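Local coordinates for protein xyloglucan-specific endo-beta-1,4-glucanase BoGH5A (Bacteroides ovatus, PDB 3ZMR) that hydrolyses internal beta-1,4-glucosidic linkages of the xyloglucan backbone with retention of the beta-configuration, releasing xyloglucan oligosaccharides, at residues T72-V77 with D84-V89; N130-V135 with G145-W150; K315-F320 with L381-N386. All coordinates share one frame; numbering follows the deposited sequence.

Overall arrangement
The three contacts follow one another along the chain. Contact 1 pairs two strands of the N-terminal BACON domain, which binds no carbohydrate and may instead distance the catalytic module from the cell surface. Its centre lies about 58 Å from that of contact 2, on the opposite side of the chain's centre, and about 36 Å from that of contact 3. Contacts 2 and 3 both belong to the (beta/alpha)8 barrel of the catalytic module, with centres about 32 Å apart. Contact 2 lines the xyloglucan site and holds E133, whose side chain is about 3 Å from that of substrate-binding W437. Contact 3 joins two helices of the barrel's outer layer, the side chain of A316 about 12 Å from that of E262, the probable proton donor.

Contact 1: residues T72-V77 with D84-V89; sequences TATVTV and DIIINV
Two donors grip A73 O: V89 N, which comes in at 2.9 Å from 35° above the carbonyl plane, and a water. The same water, 2.8 Å from A73 O, also donates to N88 OD1 and so ties a side chain of one strand to the backbone of the other. ND2 of N88 bonds to N16 OD1 of the neighbouring strand 16-19. The shortest of the backbone bonds are I87 N to V75 O and V77 N to I85 O, both 2.7 Å. Six such bonds in all join strands 71-78 and 85-91 into an antiparallel beta hairpin at the middle of the BACON domain's sheet. A73, V75 and V77 are the hydrogen-bonded partners of V89, I87 and I85, and their side chains share the buried face. On it V75 CG1 lies anti to the backbone N (chi1 177°), which leaves CG2 to meet V89 CG2 at 3.9 Å, while I28, I30, I38 and C45 pack from other strands. The other face carries T74, T76, I86 and N88. There I86 CG2 lies against T74 CB at 3.7 Å, and its CG1 branch runs alongside T76, within 3.8 Å of T76 OG1. T76 CG2, anti to the backbone N, touches D84 OD2 at 3.7 Å.

Contact 2: residues N130-V135 with G145-W150; sequences NTFEAV and GDETCW. With BGC (beta-D-glucopyranose), chain C; BGC (beta-D-glucopyranose), chain B; BGC (beta-D-glucopyranose), chain D; XYS (alpha-D-xylopyranose), chain E.
The glycan site of the family 5 barrel is walled here by W150 and N130, on two loops: segment 130-135 follows barrel strand 125-127, whereas segment 145-150 leads toward helix 157-165. W150 is sandwiched between protein and sugar: its CG is anti to the carbonyl carbon (chi1 -69°), which lays the indole between A134 and the glucose of chain C. Over one face sits A134, its CA 3.6 Å from the centroid of the six-membered ring and almost on the ring normal. The opposite face receives the glucose, whose O4 is 3.3 Å from W150 CD1. This is an aromatic platform for the glucan backbone, which runs through the linked glucoses of chains B, C and D. A weak, bent bond (123°) from W150 NE1 to V135 O probably helps to hold the indole's rotation. N130 stands at the ring edge, its amide plane steeply inclined to the indole. N130 OD1 lies 3.4 Å from W150 CE3, while N130 ND2 reaches past the ring to donate a nearly straight bond (164°) of 2.8 Å to O3 of the chain B glucose. The E133 carboxylate accepts from the backbone N of N130 (OE2) and of T131 (OE1), and so probably steadies the backbone of a substrate-binding residue from the second shell. Away from the sugars, E147 CB makes an off-centre CH-pi contact with the F132 ring, while the E147 carboxylate leads away to T154 and K196. D146 OD1 closes an Asx turn, accepting from T148 N and, on its syn lone pair, from T148 OG1. One water bridges the two loops: it donates to N130 O and E147 O, each at 2.8 Å, and accepts from W150 N at 3.0 Å.

Contact 3: residues K315-F320 with L381-N386; sequences KAVAHF and LNVFIN. With EDO (1,2-ethanediol), chain G.
A316 meets the edge of the F384 ring: A316 O lies 3.4 Å from F384 CZ, near the ring plane, and the A316 methyl is 4.1 Å from F384 CE2. The carbonyl also accepts from F320 N, one helical turn on. V317 borders the same ring, its CG2 4.2 Å from F384 CE2, and the same methyl loosely touches V383 CG1, which itself rests over one face of the F384 ring. Past these residues H319 points away from 381-386. Its ring stacks on Y278 of helix 275-293, and H319 NE2 shares a 2.8 Å hydrogen bond with O2 of an ethanediol, probably a crystallisation additive. With the imidazole cut back to an alanine here, Y278 would probably lose its stacking partner and be freer to turn. F320 turns back toward the partner segment, with CG anti to the backbone N (chi1 168°), and brings CD2 to 3.7 Å from F384 CE1. The two rings are inclined by 75°, their centroids 5.8 Å apart. In the (beta/alpha)8 barrel, helices 313-319 and 382-386 belong to the outer layer, and the short segments are inclined at 61° with axes 10.7 Å apart at closest. F384 spans the distance between them, and A316, F320 and F384 all touch L333 of barrel strand 331-337. No hydrogen bond joins the two segments and only 219 Å² is buried between them, so the pairing rests on apolar and aromatic contacts gathered round F384.

Contact 1: residues T72-V77 with D84-V89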
loop_
_atom_site.group_PDB
_atom_site.type_symbol
_atom_site.label_atom_id
_atom_site.label_comp_id
_atom_site.label_asym_id
_atom_site.label_seq_id
_atom_site.Cartn_x
_atom_site.Cartn_y
_atom_site.Cartn_z
ATOM N N THR A 72 -11.038 8.886 -27.760
ATOM C CA THR A 72 -10.436 9.443 -28.958
ATOM C C THR A 72 -10.268 10.959 -28.877
ATOM O O THR A 72 -10.961 11.661 -28.148
ATOM C CB THR A 72 -11.255 9.113 -30.221
ATOM O OG1 THR A 72 -12.566 9.704 -30.124
ATOM C CG2 THR A 72 -11.359 7.587 -30.436
ATOM N N ALA A 73 -9.302 11.435 -29.638
ATOM C CA ALA A 73 -9.021 12.856 -29.759
ATOM C C ALA A 73 -8.445 13.134 -31.144
ATOM O O ALA A 73 -8.138 12.216 -31.939
ATOM C CB ALA A 73 -8.029 13.282 -28.703
ATOM N N THR A 74 -8.339 14.422 -31.446
ATOM C CA THR A 74 -7.572 14.844 -32.622
ATOM C C THR A 74 -6.464 15.805 -32.212
ATOM O O THR A 74 -6.520 16.446 -31.153
ATOM C CB THR A 74 -8.447 15.510 -33.702
ATOM O OG1 THR A 74 -9.071 16.674 -33.151
ATOM C CG2 THR A 74 -9.497 14.552 -34.207
ATOM N N VAL A 75 -5.450 15.851 -33.063
ATOM C CA VAL A 75 -4.365 16.827 -32.995
ATOM C C VAL A 75 -4.362 17.544 -34.346
ATOM O O VAL A 75 -4.240 16.910 -35.412
ATOM C CB VAL A 75 -3.002 16.132 -32.753
ATOM C CG1 VAL A 75 -1.869 17.149 -32.748
ATOM C CG2 VAL A 75 -3.020 15.364 -31.425
ATOM N N THR A 76 -4.504 18.864 -34.289
ATOM C CA THR A 76 -4.611 19.685 -35.489
ATOM C C THR A 76 -3.366 20.511 -35.683
ATOM O O THR A 76 -2.997 21.318 -34.818
ATOM C CB THR A 76 -5.835 20.602 -35.381
ATOM O OG1 THR A 76 -6.999 19.779 -35.355
ATOM C CG2 THR A 76 -5.948 21.573 -36.581
ATOM N N VAL A 77 -2.712 20.263 -36.810
ATOM C CA VAL A 77 -1.527 21.035 -37.222
ATOM C C VAL A 77 -1.954 22.025 -38.308
ATOM O O VAL A 77 -2.572 21.642 -39.297
ATOM C CB VAL A 77 -0.413 20.121 -37.761
ATOM C CG1 VAL A 77 0.879 20.899 -37.905
ATOM C CG2 VAL A 77 -0.224 18.891 -36.847
ATOM N N ASP A 84 -5.186 22.418 -43.002
ATOM C CA ASP A 84 -4.935 21.733 -41.723
ATOM C C ASP A 84 -4.630 20.260 -41.948
ATOM O O ASP A 84 -5.195 19.612 -42.843
ATOM C CB ASP A 84 -6.137 21.788 -40.782
ATOM C CG ASP A 84 -6.395 23.154 -40.198
ATOM O OD1 ASP A 84 -5.613 24.107 -40.407
ATOM O OD2 ASP A 84 -7.424 23.263 -39.497
ATOM N N ILE A 85 -3.739 19.744 -41.108
ATOM C CA ILE A 85 -3.507 18.321 -41.007
ATOM C C ILE A 85 -4.060 17.889 -39.655
ATOM O O ILE A 85 -3.737 18.464 -38.612
ATOM C CB ILE A 85 -2.029 17.936 -41.176
ATOM C CG1 ILE A 85 -1.593 18.246 -42.617
ATOM C CG2 ILE A 85 -1.812 16.459 -40.823
ATOM C CD1 ILE A 85 -0.130 17.985 -42.909
ATOM N N ILE A 86 -4.933 16.890 -39.694
ATOM C CA ILE A 86 -5.654 16.482 -38.489
ATOM C C ILE A 86 -5.370 15.017 -38.209
ATOM O O ILE A 86 -5.777 14.128 -38.970
ATOM C CB ILE A 86 -7.166 16.771 -38.569
ATOM C CG1 ILE A 86 -7.367 18.268 -38.873
ATOM C CG2 ILE A 86 -7.817 16.386 -37.244
ATOM C CD1 ILE A 86 -8.792 18.728 -39.069
ATOM N N ILE A 87 -4.632 14.803 -37.126
ATOM C CA ILE A 87 -4.182 13.483 -36.702
ATOM C C ILE A 87 -5.206 12.875 -35.732
ATOM O O ILE A 87 -5.690 13.531 -34.833
ATOM C CB ILE A 87 -2.807 13.617 -35.989
ATOM C CG1 ILE A 87 -1.741 14.141 -36.959
ATOM C CG2 ILE A 87 -2.400 12.305 -35.315
ATOM C CD1 ILE A 87 -0.473 14.660 -36.290
ATOM N N ASN A 88 -5.541 11.610 -35.957
ATOM C CA ASN A 88 -6.398 10.857 -35.034
ATOM C C ASN A 88 -5.543 10.266 -33.903
ATOM O O ASN A 88 -4.449 9.758 -34.164
ATOM C CB ASN A 88 -7.112 9.697 -35.750
ATOM C CG ASN A 88 -8.179 10.173 -36.743
ATOM O OD1 ASN A 88 -9.063 10.963 -36.402
ATOM N ND2 ASN A 88 -8.077 9.692 -37.982
ATOM N N VAL A 89 -6.081 10.332 -32.682
ATOM C CA VAL A 89 -5.522 9.677 -31.503
ATOM C C VAL A 89 -6.580 8.800 -30.843
ATOM O O VAL A 89 -7.670 9.272 -30.491
ATOM C CB VAL A 89 -5.006 10.710 -30.474
ATOM C CG1 VAL A 89 -4.449 10.015 -29.228
ATOM C CG2 VAL A 89 -3.946 11.585 -31.125
HETATM O O HOH W 1 -9.889 10.741 -33.606
#

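Contact 2: residues N130-V135 with G145-W150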
loop_
_atom_site.group_PDB
_atom_site.type_symbol
_atom_site.label_atom_id
_atom_site.label_comp_id
_atom_site.label_asym_id
_atom_site.label_seq_id
_atom_site.Cartn_x
_atom_site.Cartn_y
_atom_site.Cartn_z
ATOM N N ASN A 130 6.347 -10.047 13.356
ATOM C CA ASN A 130 7.591 -10.797 13.627
ATOM C C ASN A 130 7.368 -12.300 13.637
ATOM O O ASN A 130 7.937 -13.059 14.444
ATOM C CB ASN A 130 8.258 -10.337 14.915
ATOM C CG ASN A 130 9.016 -9.034 14.760
ATOM O OD1 ASN A 130 8.945 -8.334 13.749
ATOM N ND2 ASN A 130 9.746 -8.675 15.828
ATOM N N THR A 131 6.578 -12.736 12.670
ATOM C CA THR A 131 6.144 -14.123 12.597
ATOM C C THR A 131 6.355 -14.677 11.179
ATOM O O THR A 131 7.493 -15.044 10.851
ATOM C CB THR A 131 4.747 -14.297 13.207
ATOM O OG1 THR A 131 4.714 -13.673 14.503
ATOM C CG2 THR A 131 4.382 -15.769 13.354
ATOM N N PHE A 132 5.342 -14.689 10.301
ATOM C CA PHE A 132 5.562 -15.233 8.960
ATOM C C PHE A 132 6.557 -14.431 8.130
ATOM O O PHE A 132 7.106 -14.972 7.149
ATOM C CB PHE A 132 4.266 -15.461 8.176
ATOM C CG PHE A 132 3.542 -16.705 8.592
ATOM C CD1 PHE A 132 4.012 -17.961 8.223
ATOM C CD2 PHE A 132 2.395 -16.635 9.350
ATOM C CE1 PHE A 132 3.331 -19.113 8.615
ATOM C CE2 PHE A 132 1.709 -17.777 9.737
ATOM C CZ PHE A 132 2.189 -19.016 9.377
ATOM N N GLU A 133 6.819 -13.170 8.484
ATOM C CA GLU A 133 7.804 -12.369 7.777
ATOM C C GLU A 133 9.240 -12.470 8.394
ATOM O O GLU A 133 10.171 -11.865 7.889
ATOM C CB GLU A 133 7.387 -10.905 7.704
ATOM C CG GLU A 133 7.692 -10.033 8.917
ATOM C CD GLU A 133 6.779 -10.148 10.106
ATOM O OE1 GLU A 133 6.173 -11.218 10.372
ATOM O OE2 GLU A 133 6.691 -9.105 10.831
ATOM N N ALA A 134 9.367 -13.211 9.495
ATOM C CA ALA A 134 10.668 -13.370 10.173
ATOM C C ALA A 134 11.670 -14.114 9.249
ATOM O O ALA A 134 11.402 -15.204 8.728
ATOM C CB ALA A 134 10.481 -14.133 11.460
ATOM N N VAL A 135 12.813 -13.479 9.043
ATOM C CA VAL A 135 13.885 -14.009 8.202
ATOM C C VAL A 135 15.226 -13.799 8.938
ATOM O O VAL A 135 15.423 -12.795 9.602
ATOM C CB VAL A 135 13.929 -13.346 6.800
ATOM C CG1 VAL A 135 12.755 -13.817 5.954
ATOM C CG2 VAL A 135 14.002 -11.816 6.904
ATOM N N GLY A 145 15.630 -19.334 7.769
ATOM C CA GLY A 145 14.665 -19.356 8.867
ATOM C C GLY A 145 13.259 -19.733 8.461
ATOM O O GLY A 145 13.017 -20.118 7.318
ATOM N N ASP A 146 12.342 -19.591 9.406
ATOM C CA ASP A 146 10.914 -19.855 9.208
ATOM C C ASP A 146 10.160 -18.907 10.157
ATOM O O ASP A 146 10.765 -17.978 10.711
ATOM C CB ASP A 146 10.579 -21.366 9.397
ATOM C CG ASP A 146 10.677 -21.872 10.840
ATOM O OD1 ASP A 146 10.814 -21.081 11.784
ATOM O OD2 ASP A 146 10.535 -23.106 11.034
ATOM N N GLU A 147 8.862 -19.139 10.351
ATOM C CA GLU A 147 8.011 -18.212 11.105
ATOM C C GLU A 147 8.344 -18.097 12.574
ATOM O O GLU A 147 7.788 -17.252 13.265
ATOM C CB GLU A 147 6.529 -18.538 10.890
ATOM C CG GLU A 147 5.944 -19.700 11.679
ATOM C CD GLU A 147 6.318 -21.089 11.214
ATOM O OE1 GLU A 147 7.106 -21.254 10.254
ATOM O OE2 GLU A 147 5.792 -22.038 11.849
ATOM N N THR A 148 9.182 -19.010 13.071
ATOM C CA THR A 148 9.579 -19.041 14.484
ATOM C C THR A 148 10.932 -18.388 14.726
ATOM O O THR A 148 11.379 -18.311 15.891
ATOM C CB THR A 148 9.614 -20.469 15.058
ATOM O OG1 THR A 148 10.714 -21.210 14.494
ATOM C CG2 THR A 148 8.283 -21.175 14.815
ATOM N N CYS A 149 11.594 -17.892 13.679
ATOM C CA CYS A 149 13.017 -17.535 13.826
ATOM C C CYS A 149 13.274 -16.215 14.553
ATOM O O CYS A 149 14.422 -15.894 14.894
ATOM C CB CYS A 149 13.787 -17.594 12.508
ATOM S SG CYS A 149 13.516 -16.285 11.326
ATOM N N TRP A 150 12.214 -15.434 14.760
ATOM C CA TRP A 150 12.300 -14.219 15.602
ATOM C C TRP A 150 11.607 -14.395 16.947
ATOM O O TRP A 150 11.321 -13.416 17.624
ATOM C CB TRP A 150 11.771 -13.003 14.848
ATOM C CG TRP A 150 12.630 -12.546 13.691
ATOM C CD1 TRP A 150 13.885 -13.018 13.320
ATOM C CD2 TRP A 150 12.318 -11.497 12.756
ATOM N NE1 TRP A 150 14.347 -12.336 12.219
ATOM C CE2 TRP A 150 13.403 -11.400 11.849
ATOM C CE3 TRP A 150 11.208 -10.642 12.586
ATOM C CZ2 TRP A 150 13.401 -10.500 10.809
ATOM C CZ3 TRP A 150 11.224 -9.751 11.532
ATOM C CH2 TRP A 150 12.298 -9.681 10.674
HETATM C C2 BGC C . 15.124 -8.027 14.243
HETATM C C3 BGC C . 15.588 -9.470 14.429
HETATM C C4 BGC C . 15.082 -10.011 15.777
HETATM C C5 BGC C . 13.590 -9.725 15.952
HETATM C C6 BGC C . 13.059 -10.147 17.300
HETATM C C1 BGC C . 13.632 -7.886 14.489
HETATM O O2 BGC C . 15.464 -7.565 12.938
HETATM O O3 BGC C . 17.026 -9.504 14.278
HETATM O O4 BGC C . 15.217 -11.445 15.893
HETATM O O5 BGC C . 13.316 -8.339 15.796
HETATM O O6 BGC C . 13.734 -9.413 18.336
HETATM C C2 BGC B . 9.870 -4.905 14.614
HETATM C C3 BGC B . 11.211 -5.425 15.143
HETATM C C4 BGC B . 11.923 -6.217 14.038
HETATM C C5 BGC B . 11.984 -5.358 12.791
HETATM C C6 BGC B . 12.653 -6.016 11.595
HETATM C C1 BGC B . 10.034 -4.139 13.300
HETATM O O2 BGC B . 9.294 -4.058 15.617
HETATM O O3 BGC B . 11.076 -6.255 16.299
HETATM O O4 BGC B . 13.284 -6.507 14.374
HETATM O O5 BGC B . 10.673 -4.995 12.385
HETATM O O6 BGC B . 13.158 -4.950 10.821
HETATM C C2 BGC D . 16.375 -13.295 16.788
HETATM C C3 BGC D . 17.726 -13.960 17.011
HETATM C C4 BGC D . 18.465 -13.998 15.670
HETATM C C5 BGC D . 18.511 -12.636 14.961
HETATM C C6 BGC D . 19.176 -12.668 13.586
HETATM C C1 BGC D . 16.535 -11.951 16.068
HETATM O O2 BGC D . 15.742 -13.136 18.057
HETATM O O3 BGC D . 17.601 -15.288 17.555
HETATM O O4 BGC D . 19.775 -14.436 15.953
HETATM O O5 BGC D . 17.174 -12.127 14.802
HETATM O O6 BGC D . 19.216 -11.330 13.082
HETATM C C1 XYS E . 19.688 -11.267 11.736
HETATM C C2 XYS E . 20.251 -9.873 11.466
HETATM C C3 XYS E . 19.129 -8.833 11.519
HETATM C C4 XYS E . 17.996 -9.256 10.576
HETATM C C5 XYS E . 17.548 -10.702 10.875
HETATM O O2 XYS E . 21.277 -9.553 12.414
HETATM O O3 XYS E . 19.663 -7.553 11.144
HETATM O O4 XYS E . 16.880 -8.341 10.652
HETATM O O5 XYS E . 18.670 -11.592 10.789
HETATM O O HOH W 2 9.190 -15.535 14.909
#

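Contact 3: residues K315-F320 with L381-N386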
loop_
_atom_site.group_PDB
_atom_site.type_symbol
_atom_site.label_atom_id
_atom_site.label_comp_id
_atom_site.label_asym_id
_atom_site.label_seq_id
_atom_site.Cartn_x
_atom_site.Cartn_y
_atom_site.Cartn_z
ATOM N N LYS A 315 4.122 11.599 2.195
ATOM C CA LYS A 315 4.462 11.153 0.841
ATOM C C LYS A 315 3.255 10.589 0.076
ATOM O O LYS A 315 3.207 10.644 -1.165
ATOM C CB LYS A 315 5.649 10.190 0.829
ATOM C CG LYS A 315 6.977 10.846 1.216
ATOM C CD LYS A 315 8.105 9.840 1.327
ATOM C CE LYS A 315 9.425 10.504 1.664
ATOM N NZ LYS A 315 9.429 11.106 3.011
ATOM N N ALA A 316 2.307 10.001 0.806
ATOM C CA ALA A 316 1.053 9.557 0.165
ATOM C C ALA A 316 0.327 10.760 -0.428
ATOM O O ALA A 316 -0.043 10.790 -1.608
ATOM C CB ALA A 316 0.151 8.835 1.165
ATOM N N VAL A 317 0.111 11.761 0.410
ATOM C CA VAL A 317 -0.615 12.951 0.020
ATOM C C VAL A 317 0.068 13.625 -1.170
ATOM O O VAL A 317 -0.592 14.069 -2.111
ATOM C CB VAL A 317 -0.739 13.924 1.209
ATOM C CG1 VAL A 317 -1.315 15.269 0.782
ATOM C CG2 VAL A 317 -1.614 13.319 2.309
ATOM N N ALA A 318 1.400 13.698 -1.140
ATOM C CA ALA A 318 2.153 14.428 -2.181
ATOM C C ALA A 318 2.406 13.622 -3.463
ATOM O O ALA A 318 2.549 14.199 -4.551
ATOM C CB ALA A 318 3.483 14.932 -1.604
ATOM N N HIS A 319 2.513 12.300 -3.355
ATOM C CA HIS A 319 3.048 11.507 -4.470
ATOM C C HIS A 319 2.333 10.216 -4.847
ATOM O O HIS A 319 2.660 9.619 -5.877
ATOM C CB HIS A 319 4.521 11.153 -4.198
ATOM C CG HIS A 319 5.376 12.336 -3.876
ATOM N ND1 HIS A 319 5.767 13.239 -4.833
ATOM C CD2 HIS A 319 5.926 12.750 -2.709
ATOM C CE1 HIS A 319 6.514 14.170 -4.266
ATOM N NE2 HIS A 319 6.635 13.886 -2.980
ATOM N N PHE A 320 1.427 9.714 -4.019
ATOM C CA PHE A 320 0.767 8.445 -4.334
ATOM C C PHE A 320 -0.186 8.664 -5.498
ATOM O O PHE A 320 -0.952 9.645 -5.498
ATOM C CB PHE A 320 0.006 7.891 -3.104
ATOM C CG PHE A 320 -0.913 6.743 -3.444
ATOM C CD1 PHE A 320 -0.421 5.448 -3.525
ATOM C CD2 PHE A 320 -2.265 6.952 -3.683
ATOM C CE1 PHE A 320 -1.267 4.395 -3.818
ATOM C CE2 PHE A 320 -3.111 5.906 -3.956
ATOM C CZ PHE A 320 -2.597 4.647 -4.072
ATOM N N LEU A 381 -5.036 12.814 5.388
ATOM C CA LEU A 381 -5.531 11.675 4.593
ATOM C C LEU A 381 -6.980 11.804 4.134
ATOM O O LEU A 381 -7.461 10.989 3.344
ATOM C CB LEU A 381 -5.331 10.365 5.359
ATOM C CG LEU A 381 -3.845 9.987 5.559
ATOM C CD1 LEU A 381 -3.762 8.928 6.656
ATOM C CD2 LEU A 381 -3.278 9.488 4.240
ATOM N N ASN A 382 -7.647 12.871 4.590
ATOM C CA ASN A 382 -9.011 13.189 4.127
ATOM C C ASN A 382 -9.112 13.335 2.619
ATOM O O ASN A 382 -10.157 13.083 2.046
ATOM C CB ASN A 382 -9.641 14.384 4.898
ATOM C CG ASN A 382 -9.040 15.764 4.617
ATOM O OD1 ASN A 382 -8.084 15.958 3.903
ATOM N ND2 ASN A 382 -9.668 16.776 5.242
ATOM N N VAL A 383 -8.014 13.718 1.968
ATOM C CA VAL A 383 -8.005 13.833 0.500
ATOM C C VAL A 383 -8.343 12.479 -0.158
ATOM O O VAL A 383 -9.045 12.426 -1.166
ATOM C CB VAL A 383 -6.684 14.427 -0.029
ATOM C CG1 VAL A 383 -5.497 13.518 0.221
ATOM C CG2 VAL A 383 -6.801 14.739 -1.509
ATOM N N PHE A 384 -7.862 11.387 0.432
ATOM C CA PHE A 384 -8.211 10.053 -0.040
ATOM C C PHE A 384 -9.637 9.667 0.303
ATOM O O PHE A 384 -10.398 9.236 -0.575
ATOM C CB PHE A 384 -7.185 9.009 0.480
ATOM C CG PHE A 384 -5.807 9.300 -0.017
ATOM C CD1 PHE A 384 -5.496 9.106 -1.338
ATOM C CD2 PHE A 384 -4.837 9.825 0.814
ATOM C CE1 PHE A 384 -4.260 9.457 -1.847
ATOM C CE2 PHE A 384 -3.588 10.167 0.306
ATOM C CZ PHE A 384 -3.290 9.955 -1.006
ATOM N N ILE A 385 -10.021 9.885 1.561
ATOM C CA ILE A 385 -11.345 9.487 2.027
ATOM C C ILE A 385 -12.421 10.183 1.173
ATOM O O ILE A 385 -13.387 9.565 0.737
ATOM C CB ILE A 385 -11.533 9.785 3.535
ATOM C CG1 ILE A 385 -10.484 9.022 4.373
ATOM C CG2 ILE A 385 -12.962 9.489 3.997
ATOM C CD1 ILE A 385 -10.546 7.510 4.208
ATOM N N ASN A 386 -12.221 11.472 0.932
ATOM C CA ASN A 386 -13.188 12.269 0.147
ATOM C C ASN A 386 -13.187 11.924 -1.345
ATOM O O ASN A 386 -14.171 12.177 -2.049
ATOM C CB ASN A 386 -12.955 13.754 0.345
ATOM C CG ASN A 386 -13.379 14.242 1.720
ATOM O OD1 ASN A 386 -14.295 13.684 2.332
ATOM N ND2 ASN A 386 -12.710 15.289 2.211
HETATM C C1 EDO G . 6.439 14.350 0.360
HETATM O O1 EDO G . 6.416 14.450 1.778
HETATM C C2 EDO G . 7.770 14.761 -0.277
HETATM O O2 EDO G . 7.592 15.819 -1.218
#